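Side-chain contacts in MobB protein homolog (Geobacillus stearothermophilus, PDB 1XJC), which probably takes part in building the guanine dinucleotide form of the molybdenum cofactor, as a MobB-type member of the P-loop NTPase class: residues 67-71 with 72-76; 86-89 with 90-94; 117-120 with 121-124. One frame throughout, in Å; residues are numbered along the deposited sequence.

Interaction 1 of 3, residues 67-71 with 72-76; sequences AVEGD and GLLQL
Glu69 and Leu74 face each other as a non-hydrogen-bonded antiparallel pair, and the glutamate chain then runs along the partner strand to the turn. Glu69 CB lies 4.2 Å from Leu74 CD1, a loose approach. Glu69 CG passes 3.9 Å from the carbonyl oxygen Leu73 O. With CG anti to the backbone N (chi1 -169°) and a bend at chi2 (-69°), the carboxylate is brought back over the hairpin, where Glu69 OE2 receives a weak, bent hydrogen bond from Gly72 N at 3.3 Å. The strands 65-70 and 73-78 form a two-stranded beta hairpin on the protein surface, closed by a type I' turn from Gly70 to Leu73. Asp71 and Gly72 fill its corners, both with positive phi, and at Gly72 a side-chain carbon would press on Asp71 O. Gly70 and Leu73 form a hydrogen-bonded pair: Leu73 N reaches Gly70 O at 3.0 Å, while Gly70 N gives its hydrogen to Leu73 O. Two pairs further from the turn, Val68 N and Gln75 O bond at 2.9 Å, and Gln75 N returns a straighter bond to Val68 O. On the face shared with Glu69, Ala67 CB meets the leucine branches: it lies 3.9 Å from Leu74 CD1 and only 3.4 Å from Leu76 CD2, tighter than usual van der Waals contact. Val68 and Gln75 project from the other face, with Val68 CG2 4.3 Å from Gln75 NE2.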
loop_
_atom_site.group_PDB
_atom_site.type_symbol
_atom_site.label_atom_id
_atom_site.label_comp_id
_atom_site.label_asym_id
_atom_site.label_seq_id
_atom_site.Cartn_x
_atom_site.Cartn_y
_atom_site.Cartn_z
ATOM N N ALA A 67 -20.488 -16.008 -2.712
ATOM C CA ALA A 67 -20.727 -14.596 -2.937
ATOM C C ALA A 67 -22.058 -14.217 -2.321
ATOM O O ALA A 67 -23.065 -14.932 -2.472
ATOM C CB ALA A 67 -20.745 -14.289 -4.437
ATOM N N VAL A 68 -22.054 -13.103 -1.606
ATOM C CA VAL A 68 -23.265 -12.581 -0.993
ATOM C C VAL A 68 -23.360 -11.170 -1.536
ATOM O O VAL A 68 -22.391 -10.405 -1.435
ATOM C CB VAL A 68 -23.153 -12.518 0.539
ATOM C CG1 VAL A 68 -24.439 -11.912 1.111
ATOM C CG2 VAL A 68 -22.903 -13.907 1.106
ATOM N N GLU A 69 -24.506 -10.820 -2.114
ATOM C CA GLU A 69 -24.679 -9.502 -2.705
ATOM C C GLU A 69 -25.905 -8.757 -2.193
ATOM O O GLU A 69 -26.960 -9.352 -1.962
ATOM C CB GLU A 69 -24.772 -9.628 -4.228
ATOM C CG GLU A 69 -24.694 -8.310 -4.991
ATOM C CD GLU A 69 -25.920 -7.409 -4.809
ATOM O OE1 GLU A 69 -27.054 -7.903 -4.981
ATOM O OE2 GLU A 69 -25.740 -6.201 -4.503
ATOM N N GLY A 70 -25.748 -7.446 -2.033
ATOM C CA GLY A 70 -26.843 -6.617 -1.580
ATOM C C GLY A 70 -26.474 -5.148 -1.545
ATOM O O GLY A 70 -25.366 -4.785 -1.137
ATOM N N ASP A 71 -27.387 -4.300 -2.011
ATOM C CA ASP A 71 -27.185 -2.850 -1.986
ATOM C C ASP A 71 -25.937 -2.326 -2.713
ATOM O O ASP A 71 -25.356 -1.338 -2.278
ATOM C CB ASP A 71 -27.124 -2.376 -0.525
ATOM C CG ASP A 71 -28.212 -3.002 0.347
ATOM O OD1 ASP A 71 -29.402 -2.645 0.184
ATOM O OD2 ASP A 71 -27.876 -3.857 1.200
ATOM N N GLY A 72 -25.521 -2.961 -3.804
ATOM C CA GLY A 72 -24.335 -2.483 -4.502
ATOM C C GLY A 72 -23.033 -3.073 -3.970
ATOM O O GLY A 72 -21.965 -2.925 -4.573
ATOM N N LEU A 73 -23.122 -3.752 -2.834
ATOM C CA LEU A 73 -21.948 -4.378 -2.236
ATOM C C LEU A 73 -21.879 -5.883 -2.505
ATOM O O LEU A 73 -22.764 -6.622 -2.095
ATOM C CB LEU A 73 -21.936 -4.162 -0.727
ATOM C CG LEU A 73 -20.837 -4.985 -0.039
ATOM C CD1 LEU A 73 -19.469 -4.659 -0.654
ATOM C CD2 LEU A 73 -20.832 -4.684 1.444
ATOM N N LEU A 74 -20.830 -6.329 -3.197
ATOM C CA LEU A 74 -20.654 -7.754 -3.483
ATOM C C LEU A 74 -19.515 -8.292 -2.631
ATOM O O LEU A 74 -18.382 -7.810 -2.701
ATOM C CB LEU A 74 -20.339 -7.988 -4.958
ATOM C CG LEU A 74 -19.777 -9.380 -5.337
ATOM C CD1 LEU A 74 -20.784 -10.484 -5.029
ATOM C CD2 LEU A 74 -19.431 -9.398 -6.808
ATOM N N GLN A 75 -19.829 -9.284 -1.811
ATOM C CA GLN A 75 -18.844 -9.915 -0.950
ATOM C C GLN A 75 -18.493 -11.279 -1.545
ATOM O O GLN A 75 -19.381 -12.108 -1.780
ATOM C CB GLN A 75 -19.413 -10.091 0.444
ATOM C CG GLN A 75 -18.561 -10.960 1.328
ATOM C CD GLN A 75 -19.181 -11.149 2.699
ATOM O OE1 GLN A 75 -19.435 -10.170 3.416
ATOM N NE2 GLN A 75 -19.424 -12.409 3.077
ATOM N N LEU A 76 -17.204 -11.500 -1.781
ATOM C CA LEU A 76 -16.712 -12.733 -2.380
ATOM C C LEU A 76 -15.629 -13.432 -1.564
ATOM O O LEU A 76 -14.764 -12.778 -0.953
ATOM C CB LEU A 76 -16.125 -12.439 -3.767
ATOM C CG LEU A 76 -17.005 -11.948 -4.926
ATOM C CD1 LEU A 76 -16.133 -11.315 -6.017
ATOM C CD2 LEU A 76 -17.787 -13.109 -5.500
HETATM O O HOH W 1 -26.600 -4.805 -6.276
#

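Interaction 2 of 3, residues 86-89 with 90-94; sequences DDVL and ALYAP
Helix 85-92, which lies against the parallel sheet of this P-loop NTPase-like fold, brings Val88 and Tyr92 together one turn apart: Val88 CG1 stands 4.5 Å from Tyr92 CE1, a light apolar touch. Both side chains also reach Val38 of strand 35-39, and Tyr92 and Leu89 pack on Val100 of strand 99-103, so this side of the helix is the one fitted to the sheet. The tyrosine ring starts close to the backbone of its own helix. Its CG stands anti to the carbonyl carbon (chi1 -82°), and Tyr92 CD1 passes 3.8 Å from Val88 O, which lies oblique to the ring. The far end of the ring is fixed by the hydroxyl, which is hydrogen-bonded to the carbonyl oxygen of Thr37. Along the backbone, Ala90 N makes a full helical bond to Asp86 O at 3.0 Å. The other bonds are weak, and several are shared. Val88 O is approached by Leu91 N at 2.9 Å and by Tyr92 N at 3.3 Å, and Leu89 O likewise receives Tyr92 N together with Ala93 N, the latter at 3.1 Å. This mixture of three- and four-residue spacing fits the 3-10 geometry found at Ala93 and Pro94. Ala90 and Leu91, both exposed, rest on carbonyl oxygens of the preceding turn. Ala90 CB sits 3.4 Å from Asp86 O, while, with CG turned to the side of its backbone N (chi1 -62°), Leu91 CG lies 3.6 Å from Asp87 O.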
loop_
_atom_site.group_PDB
_atom_site.type_symbol
_atom_site.label_atom_id
_atom_site.label_comp_id
_atom_site.label_asym_id
_atom_site.label_seq_id
_atom_site.Cartn_x
_atom_site.Cartn_y
_atom_site.Cartn_z
ATOM N N ASP A 86 -0.889 -10.193 -8.792
ATOM C CA ASP A 86 -1.432 -9.970 -10.132
ATOM C C ASP A 86 -2.797 -10.610 -10.339
ATOM O O ASP A 86 -3.604 -10.083 -11.099
ATOM C CB ASP A 86 -0.459 -10.425 -11.223
ATOM C CG ASP A 86 0.590 -9.362 -11.538
ATOM O OD1 ASP A 86 0.421 -8.211 -11.064
ATOM O OD2 ASP A 86 1.570 -9.669 -12.259
ATOM N N ASP A 87 -3.083 -11.731 -9.676
ATOM C CA ASP A 87 -4.415 -12.319 -9.830
ATOM C C ASP A 87 -5.456 -11.342 -9.288
ATOM O O ASP A 87 -6.521 -11.150 -9.882
ATOM C CB ASP A 87 -4.553 -13.621 -9.056
ATOM C CG ASP A 87 -3.598 -14.675 -9.526
ATOM O OD1 ASP A 87 -3.401 -14.812 -10.757
ATOM O OD2 ASP A 87 -3.054 -15.375 -8.652
ATOM N N VAL A 88 -5.148 -10.721 -8.151
ATOM C CA VAL A 88 -6.077 -9.778 -7.546
ATOM C C VAL A 88 -6.210 -8.518 -8.403
ATOM O O VAL A 88 -7.318 -8.069 -8.671
ATOM C CB VAL A 88 -5.637 -9.398 -6.102
ATOM C CG1 VAL A 88 -6.776 -8.739 -5.375
ATOM C CG2 VAL A 88 -5.192 -10.635 -5.344
ATOM N N LEU A 89 -5.092 -7.954 -8.853
ATOM C CA LEU A 89 -5.145 -6.753 -9.680
ATOM C C LEU A 89 -5.906 -6.979 -10.988
ATOM O O LEU A 89 -6.442 -6.028 -11.565
ATOM C CB LEU A 89 -3.732 -6.237 -9.993
ATOM C CG LEU A 89 -2.865 -5.804 -8.802
ATOM C CD1 LEU A 89 -1.463 -5.481 -9.292
ATOM C CD2 LEU A 89 -3.487 -4.603 -8.096
ATOM N N ALA A 90 -5.951 -8.223 -11.462
ATOM C CA ALA A 90 -6.670 -8.531 -12.697
ATOM C C ALA A 90 -8.168 -8.393 -12.435
ATOM O O ALA A 90 -8.921 -7.985 -13.316
ATOM C CB ALA A 90 -6.339 -9.951 -13.173
ATOM N N LEU A 91 -8.597 -8.730 -11.221
ATOM C CA LEU A 91 -10.004 -8.603 -10.854
ATOM C C LEU A 91 -10.386 -7.133 -10.651
ATOM O O LEU A 91 -11.565 -6.791 -10.706
ATOM C CB LEU A 91 -10.309 -9.374 -9.562
ATOM C CG LEU A 91 -10.109 -10.893 -9.575
ATOM C CD1 LEU A 91 -10.432 -11.478 -8.208
ATOM C CD2 LEU A 91 -11.006 -11.512 -10.631
ATOM N N TYR A 92 -9.396 -6.272 -10.422
ATOM C CA TYR A 92 -9.633 -4.838 -10.202
ATOM C C TYR A 92 -9.655 -4.050 -11.499
ATOM O O TYR A 92 -10.273 -2.989 -11.583
ATOM C CB TYR A 92 -8.539 -4.256 -9.302
ATOM C CG TYR A 92 -8.758 -4.496 -7.826
ATOM C CD1 TYR A 92 -9.710 -5.419 -7.378
ATOM C CD2 TYR A 92 -8.017 -3.790 -6.871
ATOM C CE1 TYR A 92 -9.924 -5.632 -6.011
ATOM C CE2 TYR A 92 -8.221 -3.996 -5.507
ATOM C CZ TYR A 92 -9.177 -4.915 -5.078
ATOM O OH TYR A 92 -9.396 -5.103 -3.720
ATOM N N ALA A 93 -8.974 -4.582 -12.505
ATOM C CA ALA A 93 -8.874 -3.952 -13.814
ATOM C C ALA A 93 -10.196 -3.409 -14.370
ATOM O O ALA A 93 -10.262 -2.263 -14.819
ATOM C CB ALA A 93 -8.257 -4.937 -14.808
ATOM N N PRO A 94 -11.267 -4.217 -14.331
ATOM C CA PRO A 94 -12.572 -3.783 -14.848
ATOM C C PRO A 94 -13.265 -2.675 -14.046
ATOM O O PRO A 94 -14.253 -2.105 -14.511
ATOM C CB PRO A 94 -13.403 -5.078 -14.835
ATOM C CG PRO A 94 -12.362 -6.189 -14.785
ATOM C CD PRO A 94 -11.333 -5.610 -13.862
#

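Interaction 3 of 3, residues 117-120 with 121-124; sequences RSEE and DWAS
Arg117 grips the buried carboxylate of Asp121 side-on, one nitrogen to each oxygen. Arg117 NE meets Asp121 OD2 at 2.7 Å and Arg117 NH2 meets Asp121 OD1 at 2.8 Å, both on syn lone pairs, with the two flat groups only 26° from coplanar. NH2 gives the straighter bond, and OD1 lies in the guanidinium plane, whereas OD2 is tilted from it. Arg117 N adds a third bond to Asp121 OD2 at 2.9 Å, from the anti side and tilted out of the carboxylate plane, so that oxygen takes two donors. The chain of Arg117 bends at chi3 (-61°), curling its end back round the acid. Without this carboxylate, as with an alanine here, the guanidinium is likely to lose its countercharge and the arginine side chain the two bonds that fix its end. The cluster marks the point where strand 112-116 passes into helix 119-125, in a beta-alpha-beta unit completed by strand 131-136. Ser118 is the N-cap, and its OG accepts from Asp121 N. Trp122 N bonds to Ser118 O, while its indole is buried against Val114, Val116, Ile131 and Val134 of the two strands. Glu119 OE2 comes to the ring edge, 3.9 Å from Trp122 CD1, its carboxylate nearly perpendicular to the indole, and Glu119 OE1 is hydrogen-bonded to Glu141 N. The other flank is looser: the exposed Glu120 extends outward, and a water gives hydrogen bonds to Glu120 OE2 and Asp121 OD1, which are 5.3 Å apart.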
loop_
_atom_site.group_PDB
_atom_site.type_symbol
_atom_site.label_atom_id
_atom_site.label_comp_id
_atom_site.label_asym_id
_atom_site.label_seq_id
_atom_site.Cartn_x
_atom_site.Cartn_y
_atom_site.Cartn_z
ATOM N N ARG A 117 10.453 0.707 11.921
ATOM C CA ARG A 117 10.434 1.037 13.343
ATOM C C ARG A 117 11.842 1.369 13.820
ATOM O O ARG A 117 12.029 2.077 14.814
ATOM C CB ARG A 117 9.926 -0.157 14.157
ATOM C CG ARG A 117 8.582 -0.700 13.695
ATOM C CD ARG A 117 8.354 -2.104 14.254
ATOM N NE ARG A 117 9.386 -3.039 13.792
ATOM C CZ ARG A 117 9.341 -4.361 13.964
ATOM N NH1 ARG A 117 8.310 -4.929 14.593
ATOM N NH2 ARG A 117 10.330 -5.119 13.507
ATOM N N SER A 118 12.830 0.888 13.079
ATOM C CA SER A 118 14.218 1.050 13.496
ATOM C C SER A 118 15.217 0.950 12.351
ATOM O O SER A 118 14.865 0.623 11.218
ATOM C CB SER A 118 14.540 -0.063 14.483
ATOM O OG SER A 118 14.322 -1.318 13.844
ATOM N N GLU A 119 16.479 1.202 12.678
ATOM C CA GLU A 119 17.547 1.110 11.701
ATOM C C GLU A 119 17.631 -0.354 11.277
ATOM O O GLU A 119 17.897 -0.654 10.114
ATOM C CB GLU A 119 18.868 1.580 12.324
ATOM C CG GLU A 119 20.104 1.374 11.454
ATOM C CD GLU A 119 19.957 1.962 10.060
ATOM O OE1 GLU A 119 19.415 3.081 9.933
ATOM O OE2 GLU A 119 20.402 1.303 9.090
ATOM N N GLU A 120 17.374 -1.261 12.217
ATOM C CA GLU A 120 17.399 -2.699 11.939
ATOM C C GLU A 120 16.342 -3.094 10.897
ATOM O O GLU A 120 16.620 -3.901 9.996
ATOM C CB GLU A 120 17.176 -3.497 13.230
ATOM C CG GLU A 120 17.122 -5.005 13.026
ATOM C CD GLU A 120 16.999 -5.783 14.336
ATOM O OE1 GLU A 120 17.906 -5.664 15.193
ATOM O OE2 GLU A 120 15.999 -6.521 14.507
ATOM N N ASP A 121 15.127 -2.553 11.026
ATOM C CA ASP A 121 14.075 -2.840 10.044
ATOM C C ASP A 121 14.546 -2.349 8.670
ATOM O O ASP A 121 14.363 -3.022 7.659
ATOM C CB ASP A 121 12.784 -2.068 10.346
ATOM C CG ASP A 121 11.897 -2.744 11.368
ATOM O OD1 ASP A 121 12.250 -3.806 11.897
ATOM O OD2 ASP A 121 10.812 -2.192 11.642
ATOM N N TRP A 122 15.112 -1.145 8.644
ATOM C CA TRP A 122 15.567 -0.527 7.400
ATOM C C TRP A 122 16.681 -1.315 6.730
ATOM O O TRP A 122 16.738 -1.389 5.500
ATOM C CB TRP A 122 16.047 0.901 7.664
ATOM C CG TRP A 122 16.600 1.611 6.446
ATOM C CD1 TRP A 122 17.839 2.188 6.323
ATOM C CD2 TRP A 122 15.938 1.806 5.189
ATOM N NE1 TRP A 122 17.982 2.730 5.070
ATOM C CE2 TRP A 122 16.835 2.508 4.351
ATOM C CE3 TRP A 122 14.669 1.449 4.683
ATOM C CZ2 TRP A 122 16.510 2.863 3.030
ATOM C CZ3 TRP A 122 14.346 1.800 3.369
ATOM C CH2 TRP A 122 15.266 2.501 2.558
ATOM N N ALA A 123 17.574 -1.883 7.532
ATOM C CA ALA A 123 18.680 -2.671 6.995
ATOM C C ALA A 123 18.156 -3.862 6.195
ATOM O O ALA A 123 18.727 -4.225 5.171
ATOM C CB ALA A 123 19.584 -3.155 8.128
ATOM N N SER A 124 17.066 -4.472 6.641
ATOM C CA SER A 124 16.544 -5.617 5.905
ATOM C C SER A 124 15.526 -5.266 4.825
ATOM O O SER A 124 15.154 -6.136 4.033
ATOM C CB SER A 124 15.917 -6.625 6.860
ATOM O OG SER A 124 14.714 -6.122 7.402
HETATM O O HOH W 2 14.144 -5.907 12.329
#

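In the fold
The three contacts follow one another along the chain without overlap. Interaction 1 is the outlying hairpin 65-70/73-78, its centre about 24 Å from that of the chain. Strand 73-78 leads on to helix 85-92, which holds interaction 2; these two centres are about 18 Å apart and their nearest atoms about 6 Å, without touching. Interaction 3 lies on the opposite side of the chain's centre, about 32 Å from interaction 2 and 41 Å from interaction 1, centre to centre. The six-stranded parallel sheet joins the last two: helix 85-92 packs on strands 35-39 and 99-103, helix 119-125 on strands 112-116 and 131-136. Strands 99-103 and 112-116 lie on either side of strand 6-10, which leads to the probable P-loop.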